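Local structure of alpha-1,3-glucanase (Bacillus circulans, 5ZRU) at residues 473-478 with 490-495; 500-505 with 518-523; 529-532 with 536-539. The protein hydrolyses the alpha-1,3-glycosidic bonds of alpha-1,3-glucan, this chain being the catalytic unit of a longer GH87 enzyme. One frame throughout, in Å; residues are numbered along the deposited sequence.

Interaction 1 of 3, residues 473-478 with 490-495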
loop_
_atom_site.group_PDB
_atom_site.type_symbol
_atom_site.label_atom_id
_atom_site.label_comp_id
_atom_site.label_asym_id
_atom_site.label_seq_id
_atom_site.Cartn_x
_atom_site.Cartn_y
_atom_site.Cartn_z
ATOM N N GLY A 473 -1.872 -1.867 18.903
ATOM C CA GLY A 473 -2.419 -3.192 18.719
ATOM C C GLY A 473 -2.361 -3.624 17.267
ATOM O O GLY A 473 -2.235 -2.811 16.353
ATOM N N ALA A 474 -2.405 -4.938 17.048
ATOM C CA ALA A 474 -2.683 -5.417 15.696
ATOM C C ALA A 474 -3.987 -4.811 15.192
ATOM O O ALA A 474 -4.102 -4.426 14.021
ATOM C CB ALA A 474 -2.738 -6.951 15.673
ATOM N N ILE A 475 -4.978 -4.719 16.072
ATOM C CA ILE A 475 -6.145 -3.857 15.900
ATOM C C ILE A 475 -6.033 -2.775 16.959
ATOM O O ILE A 475 -5.947 -3.086 18.153
ATOM C CB ILE A 475 -7.459 -4.637 16.055
ATOM C CG1 ILE A 475 -7.577 -5.734 14.992
ATOM C CG2 ILE A 475 -8.664 -3.691 16.011
ATOM C CD1 ILE A 475 -8.857 -6.582 15.139
ATOM N N ASP A 476 -6.039 -1.508 16.539
ATOM C CA ASP A 476 -5.782 -0.401 17.458
ATOM C C ASP A 476 -6.906 0.616 17.370
ATOM O O ASP A 476 -7.158 1.186 16.303
ATOM C CB ASP A 476 -4.430 0.262 17.168
ATOM C CG ASP A 476 -3.956 1.121 18.323
ATOM O OD1 ASP A 476 -4.321 2.321 18.382
ATOM O OD2 ASP A 476 -3.255 0.579 19.197
ATOM N N LEU A 477 -7.563 0.862 18.496
ATOM C CA LEU A 477 -8.673 1.794 18.562
ATOM C C LEU A 477 -8.327 2.897 19.553
ATOM O O LEU A 477 -8.010 2.622 20.715
ATOM C CB LEU A 477 -9.963 1.079 18.970
ATOM C CG LEU A 477 -10.303 -0.184 18.157
ATOM C CD1 LEU A 477 -11.552 -0.860 18.717
ATOM C CD2 LEU A 477 -10.503 0.151 16.673
ATOM N N GLU A 478 -8.415 4.139 19.096
ATOM C CA GLU A 478 -7.955 5.288 19.868
ATOM C C GLU A 478 -9.062 6.333 19.875
ATOM O O GLU A 478 -9.392 6.893 18.828
ATOM C CB GLU A 478 -6.666 5.851 19.275
ATOM C CG GLU A 478 -6.149 7.082 19.984
ATOM C CD GLU A 478 -4.983 7.715 19.241
ATOM O OE1 GLU A 478 -3.979 7.012 18.995
ATOM O OE2 GLU A 478 -5.093 8.907 18.879
ATOM N N THR A 490 -15.854 -9.282 13.066
ATOM C CA THR A 490 -16.362 -10.650 13.034
ATOM C C THR A 490 -15.459 -11.533 12.181
ATOM O O THR A 490 -15.103 -11.157 11.062
ATOM C CB THR A 490 -17.801 -10.674 12.501
ATOM O OG1 THR A 490 -18.605 -9.805 13.310
ATOM C CG2 THR A 490 -18.366 -12.093 12.565
ATOM N N ASN A 491 -15.104 -12.711 12.696
ATOM C CA ASN A 491 -14.284 -13.670 11.952
ATOM C C ASN A 491 -12.921 -13.064 11.610
ATOM O O ASN A 491 -12.564 -12.875 10.447
ATOM C CB ASN A 491 -15.009 -14.137 10.684
ATOM C CG ASN A 491 -16.134 -15.113 10.982
ATOM O OD1 ASN A 491 -15.981 -16.022 11.806
ATOM N ND2 ASN A 491 -17.265 -14.936 10.307
ATOM N N ILE A 492 -12.163 -12.733 12.649
ATOM C CA ILE A 492 -10.830 -12.156 12.482
ATOM C C ILE A 492 -9.826 -13.124 13.076
ATOM O O ILE A 492 -9.968 -13.532 14.235
ATOM C CB ILE A 492 -10.688 -10.779 13.163
ATOM C CG1 ILE A 492 -11.887 -9.865 12.870
ATOM C CG2 ILE A 492 -9.341 -10.132 12.786
ATOM C CD1 ILE A 492 -11.978 -9.363 11.453
ATOM N N ASP A 493 -8.794 -13.461 12.303
ATOM C CA ASP A 493 -7.682 -14.265 12.795
ATOM C C ASP A 493 -6.478 -13.351 12.949
ATOM O O ASP A 493 -6.076 -12.691 11.984
ATOM C CB ASP A 493 -7.375 -15.418 11.843
ATOM C CG ASP A 493 -8.512 -16.417 11.773
ATOM O OD1 ASP A 493 -8.623 -17.253 12.690
ATOM O OD2 ASP A 493 -9.312 -16.335 10.821
ATOM N N ILE A 494 -5.922 -13.300 14.159
ATOM C CA ILE A 494 -4.818 -12.405 14.487
ATOM C C ILE A 494 -3.653 -13.273 14.941
ATOM O O ILE A 494 -3.683 -13.834 16.045
ATOM C CB ILE A 494 -5.198 -11.381 15.567
ATOM C CG1 ILE A 494 -6.630 -10.852 15.348
ATOM C CG2 ILE A 494 -4.213 -10.219 15.553
ATOM C CD1 ILE A 494 -7.091 -9.804 16.384
ATOM N N ILE A 495 -2.611 -13.351 14.113
ATOM C CA ILE A 495 -1.555 -14.349 14.258
ATOM C C ILE A 495 -0.215 -13.672 14.521
ATOM O O ILE A 495 0.193 -12.773 13.775
ATOM C CB ILE A 495 -1.474 -15.236 13.005
ATOM C CG1 ILE A 495 -2.819 -15.940 12.790
ATOM C CG2 ILE A 495 -0.305 -16.209 13.098
ATOM C CD1 ILE A 495 -3.028 -16.390 11.375
#
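Ala474 and Ile475, where the chain enters strand 475-478, meet Ile492 and Ile494 across the inside of one turn of a parallel beta-helix, the fold of the pectate-lyase-like D2 region. The strands belong to different faces of this helix, and 475-478 runs away from 490-495, so the two touch through side chains at one end. The tight part is at Ala474, whose methyl CB presses on Ile494 CG2 at 3.6 Å. Ile494 has CG1 beside its backbone N (chi1 -40°), which leaves CG2 anti to that N and turned to the alanine, while CG1 carries CD1 to Ile475. There the two isoleucine side chains cross at about a right angle, and the CD1 atoms of Ile475 and Ile494 come within 3.9 Å. Packing is looser two residues earlier, at Ile492, with Ile475 CD1 4.3 Å from Ile492 CG2. Ile458 touches both Ile475 and Ile492, so the layer continues into the neighbouring turn. On the partly exposed side of 490-495, Asp493 alternates with these isoleucines and points away from the interior; its carboxylate makes a salt bridge with Arg12 and a hydrogen bond with Asn519. At the entrance to strand 475-478 a carboxylate ties the start of the strand to the residues before it. Asp476 OD1 pairs with Arg472, while Asp476 OD2 uses its anti lone pair, turned away from OD1, to accept Gly473 N at 2.8 Å, the N-H pointing almost straight at it (164°).

Interaction 2 of 3, residues 500-505 with 518-523; sequences SAIQFG and ININGA
The backbone bends at Ala501, whose phi/psi of -69/-47° are helical, and strand 502-505 then leads away from segment 518-523 of strand 513-523, so that Ala501 and Ile502 face Ile518 and Ile520 across the interior. Ala501 CB lies against both branches of Ile520, 3.6 Å from CG2 and 4.1 Å from CD1. Ile520 has CG2 anti to its backbone N and CG1 anti to its carbonyl carbon; the first branch thus meets the alanine methyl while the longer one extends to Ile502. The side chains of Ile502 and Ile520 cross roughly at right angles, their CD1 atoms 4.0 Å apart, and Ile518 CG2 touches the same Ile502 CD1 more loosely at 4.4 Å. The apolar layer goes on through Leu556, which packs on Ile518 and Ile520, and Phe553, which packs on Ile502. Facing the other way from segment 518-523, Asn519 and Asn521 are partly exposed, and in this protein they are hydrogen-bonded along the outside to the next strand, Asn519 to Thr557 and Asn521 to Asn559. Inward aliphatic side chains that line the core and stack from turn to turn, as Ile518 does on Ile492 and Ile494, are characteristic of a parallel beta-helix of the pectate-lyase-like kind.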
loop_
_atom_site.group_PDB
_atom_site.type_symbol
_atom_site.label_atom_id
_atom_site.label_comp_id
_atom_site.label_asym_id
_atom_site.label_seq_id
_atom_site.Cartn_x
_atom_site.Cartn_y
_atom_site.Cartn_z
ATOM N N SER A 500 0.402 -6.263 21.765
ATOM C CA SER A 500 -0.938 -6.748 22.086
ATOM C C SER A 500 -1.810 -6.849 20.836
ATOM O O SER A 500 -1.714 -6.022 19.926
ATOM C CB SER A 500 -1.620 -5.856 23.133
ATOM O OG SER A 500 -0.935 -5.937 24.377
ATOM N N ALA A 501 -2.665 -7.875 20.795
ATOM C CA ALA A 501 -3.480 -8.101 19.599
ATOM C C ALA A 501 -4.533 -7.010 19.413
ATOM O O ALA A 501 -4.713 -6.490 18.307
ATOM C CB ALA A 501 -4.148 -9.481 19.661
ATOM N N ILE A 502 -5.261 -6.667 20.468
ATOM C CA ILE A 502 -6.327 -5.671 20.390
ATOM C C ILE A 502 -6.086 -4.636 21.479
ATOM O O ILE A 502 -5.939 -4.999 22.651
ATOM C CB ILE A 502 -7.717 -6.313 20.552
ATOM C CG1 ILE A 502 -7.915 -7.412 19.510
ATOM C CG2 ILE A 502 -8.813 -5.266 20.412
ATOM C CD1 ILE A 502 -9.157 -8.242 19.764
ATOM N N GLN A 503 -6.050 -3.354 21.092
ATOM C CA GLN A 503 -5.648 -2.256 21.979
ATOM C C GLN A 503 -6.668 -1.125 21.922
ATOM O O GLN A 503 -7.054 -0.688 20.829
ATOM C CB GLN A 503 -4.253 -1.731 21.591
ATOM C CG GLN A 503 -3.813 -0.430 22.271
ATOM C CD GLN A 503 -2.331 -0.136 22.035
ATOM O OE1 GLN A 503 -1.515 -1.049 22.020
ATOM N NE2 GLN A 503 -1.987 1.138 21.846
ATOM N N PHE A 504 -7.101 -0.653 23.102
ATOM C CA PHE A 504 -8.026 0.466 23.259
ATOM C C PHE A 504 -7.379 1.529 24.133
ATOM O O PHE A 504 -6.849 1.208 25.196
ATOM C CB PHE A 504 -9.338 0.102 23.991
ATOM C CG PHE A 504 -10.139 -1.001 23.384
ATOM C CD1 PHE A 504 -9.746 -2.324 23.521
ATOM C CD2 PHE A 504 -11.353 -0.725 22.775
ATOM C CE1 PHE A 504 -10.528 -3.346 23.007
ATOM C CE2 PHE A 504 -12.139 -1.758 22.261
ATOM C CZ PHE A 504 -11.718 -3.054 22.377
ATOM N N GLY A 505 -7.494 2.794 23.743
ATOM C CA GLY A 505 -7.006 3.829 24.634
ATOM C C GLY A 505 -7.443 5.224 24.241
ATOM O O GLY A 505 -8.191 5.421 23.281
ATOM N N ILE A 518 -13.347 -14.184 17.144
ATOM C CA ILE A 518 -11.964 -13.727 17.039
ATOM C C ILE A 518 -11.043 -14.860 17.473
ATOM O O ILE A 518 -11.264 -15.477 18.525
ATOM C CB ILE A 518 -11.722 -12.481 17.910
ATOM C CG1 ILE A 518 -12.810 -11.413 17.680
ATOM C CG2 ILE A 518 -10.305 -11.930 17.682
ATOM C CD1 ILE A 518 -12.937 -10.908 16.266
ATOM N N ASN A 519 -10.003 -15.130 16.682
ATOM C CA ASN A 519 -8.965 -16.090 17.051
ATOM C C ASN A 519 -7.637 -15.360 17.180
ATOM O O ASN A 519 -7.137 -14.800 16.198
ATOM C CB ASN A 519 -8.845 -17.216 16.022
ATOM C CG ASN A 519 -10.115 -18.030 15.910
ATOM O OD1 ASN A 519 -10.681 -18.457 16.919
ATOM N ND2 ASN A 519 -10.576 -18.244 14.679
ATOM N N ILE A 520 -7.057 -15.393 18.378
ATOM C CA ILE A 520 -5.796 -14.721 18.663
ATOM C C ILE A 520 -4.763 -15.793 18.956
ATOM O O ILE A 520 -4.824 -16.471 19.993
ATOM C CB ILE A 520 -5.927 -13.742 19.835
ATOM C CG1 ILE A 520 -7.027 -12.726 19.521
ATOM C CG2 ILE A 520 -4.585 -13.062 20.099
ATOM C CD1 ILE A 520 -7.387 -11.745 20.686
ATOM N N ASN A 521 -3.805 -15.941 18.056
ATOM C CA ASN A 521 -2.815 -17.005 18.154
ATOM C C ASN A 521 -1.439 -16.356 18.163
ATOM O O ASN A 521 -0.887 -16.047 17.105
ATOM C CB ASN A 521 -2.970 -17.993 17.002
ATOM C CG ASN A 521 -1.991 -19.144 17.094
ATOM O OD1 ASN A 521 -1.339 -19.342 18.125
ATOM N ND2 ASN A 521 -1.883 -19.915 16.017
ATOM N N GLY A 522 -0.894 -16.143 19.358
ATOM C CA GLY A 522 0.420 -15.546 19.486
ATOM C C GLY A 522 0.366 -14.050 19.721
ATOM O O GLY A 522 -0.113 -13.296 18.869
ATOM N N ALA A 523 0.862 -13.599 20.867
ATOM C CA ALA A 523 0.948 -12.169 21.130
ATOM C C ALA A 523 2.180 -11.910 21.977
ATOM O O ALA A 523 2.704 -12.813 22.634
ATOM C CB ALA A 523 -0.323 -11.640 21.816
#

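Interaction 3 of 3, residues 529-532 with 536-539; sequences LTSR and PHPG
Leu529 O receives the backbone N-H of His537, with His537 N at 2.9 Å, on a lone pair in the carbonyl plane and with an N-H...O angle of 154°. The same Leu529 O lies 3.1 Å from Pro536 CA, a bent CA-H...O contact. Leu529 then lays CD2 over the Pro538 ring, 3.6 Å from its N and 3.9 Å from its CG, on the exposed side of the loop. On the inner side the His537 imidazole swings back so that its CE1 edge meets Ser531, because CG sits between the backbone N and the carbonyl carbon (chi1 63°). Ser531 OG stands at that edge, near the ring plane, 3.5 Å from His537 CE1. Farther out, ND1 is hydrogen-bonded to Ser535 O, and the Tyr543 and Phe568 rings meet the imidazole at inclined angles. Ser531 OG is itself held by Glu471 and Ser534 N, and Arg499 NH2 joins the two segments by bonding both Thr530 O and His537 O. Replacing His537 by alanine removes the ring, which is likely to leave Ser535 O without its imidazole mate and open a gap beside Ser531 and the two aromatic rings. The whole is a surface loop, folded back on itself, linking strands 513-523 and 542-544 on different faces of the beta-helix.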
loop_
_atom_site.group_PDB
_atom_site.type_symbol
_atom_site.label_atom_id
_atom_site.label_comp_id
_atom_site.label_asym_id
_atom_site.label_seq_id
_atom_site.Cartn_x
_atom_site.Cartn_y
_atom_site.Cartn_z
ATOM N N LEU A 529 8.913 -5.203 26.806
ATOM C CA LEU A 529 8.141 -5.021 28.023
ATOM C C LEU A 529 7.899 -3.561 28.376
ATOM O O LEU A 529 6.913 -3.265 29.056
ATOM C CB LEU A 529 8.840 -5.721 29.200
ATOM C CG LEU A 529 9.080 -7.223 29.014
ATOM C CD1 LEU A 529 9.893 -7.795 30.165
ATOM C CD2 LEU A 529 7.743 -7.966 28.867
ATOM N N THR A 530 8.756 -2.648 27.929
ATOM C CA THR A 530 8.534 -1.234 28.199
ATOM C C THR A 530 7.249 -0.771 27.523
ATOM O O THR A 530 6.810 -1.340 26.517
ATOM C CB THR A 530 9.724 -0.398 27.719
ATOM O OG1 THR A 530 9.999 -0.694 26.345
ATOM C CG2 THR A 530 10.967 -0.724 28.530
ATOM N N SER A 531 6.639 0.271 28.087
ATOM C CA SER A 531 5.334 0.724 27.626
ATOM C C SER A 531 5.272 2.242 27.624
ATOM O O SER A 531 5.698 2.897 28.583
ATOM C CB SER A 531 4.205 0.149 28.506
ATOM O OG SER A 531 2.940 0.713 28.180
ATOM N N ARG A 532 4.738 2.799 26.538
ATOM C CA ARG A 532 4.439 4.225 26.518
ATOM C C ARG A 532 3.311 4.557 27.483
ATOM O O ARG A 532 3.417 5.494 28.280
ATOM C CB ARG A 532 4.070 4.667 25.102
ATOM C CG ARG A 532 3.620 6.140 24.990
ATOM C CD ARG A 532 3.126 6.421 23.577
ATOM N NE ARG A 532 2.690 7.797 23.361
ATOM C CZ ARG A 532 1.985 8.192 22.304
ATOM N NH1 ARG A 532 1.615 7.308 21.382
ATOM N NH2 ARG A 532 1.633 9.463 22.167
ATOM N N PRO A 536 5.100 -1.642 32.710
ATOM C CA PRO A 536 5.673 -2.665 31.824
ATOM C C PRO A 536 4.818 -3.921 31.785
ATOM O O PRO A 536 4.194 -4.307 32.774
ATOM C CB PRO A 536 7.045 -2.954 32.450
ATOM C CG PRO A 536 7.355 -1.752 33.256
ATOM C CD PRO A 536 6.052 -1.234 33.763
ATOM N N HIS A 537 4.800 -4.565 30.621
ATOM C CA HIS A 537 3.956 -5.744 30.458
ATOM C C HIS A 537 4.301 -6.483 29.177
ATOM O O HIS A 537 4.670 -5.849 28.181
ATOM C CB HIS A 537 2.477 -5.355 30.431
ATOM C CG HIS A 537 2.099 -4.470 29.278
ATOM N ND1 HIS A 537 2.246 -3.100 29.312
ATOM C CD2 HIS A 537 1.568 -4.759 28.064
ATOM C CE1 HIS A 537 1.815 -2.582 28.174
ATOM N NE2 HIS A 537 1.400 -3.568 27.398
ATOM N N PRO A 538 4.195 -7.812 29.162
ATOM C CA PRO A 538 4.268 -8.542 27.893
ATOM C C PRO A 538 3.012 -8.283 27.081
ATOM O O PRO A 538 1.969 -7.921 27.619
ATOM C CB PRO A 538 4.351 -10.016 28.317
ATOM C CG PRO A 538 4.500 -10.005 29.830
ATOM C CD PRO A 538 3.930 -8.708 30.300
ATOM N N GLY A 539 3.118 -8.479 25.768
ATOM C CA GLY A 539 1.957 -8.275 24.917
ATOM C C GLY A 539 0.817 -9.201 25.312
ATOM O O GLY A 539 1.025 -10.374 25.636
#

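Interactions 1 and 2 are the same corner of two successive turns, their centres 6 Å apart. The turns are joined as parallel strands on both faces: Ile494 N probably bonds Asn519 O at 2.8 Å, and Leu477 N probably bonds Gln503 O, also at 2.8 Å. Interaction 3 follows in the loop after strand 513-523, its centre 14 Å from that of interaction 2 and 18 Å from that of interaction 1. It touches only the former, where Ser500 OG packs on Gly539 CA at 3.8 Å. A bound calcium ion lies about 9 Å from the Ile518 side chain, and one lies about 13 Å from that of Ile492; no residue of the three contacts is a known calcium or zinc ligand.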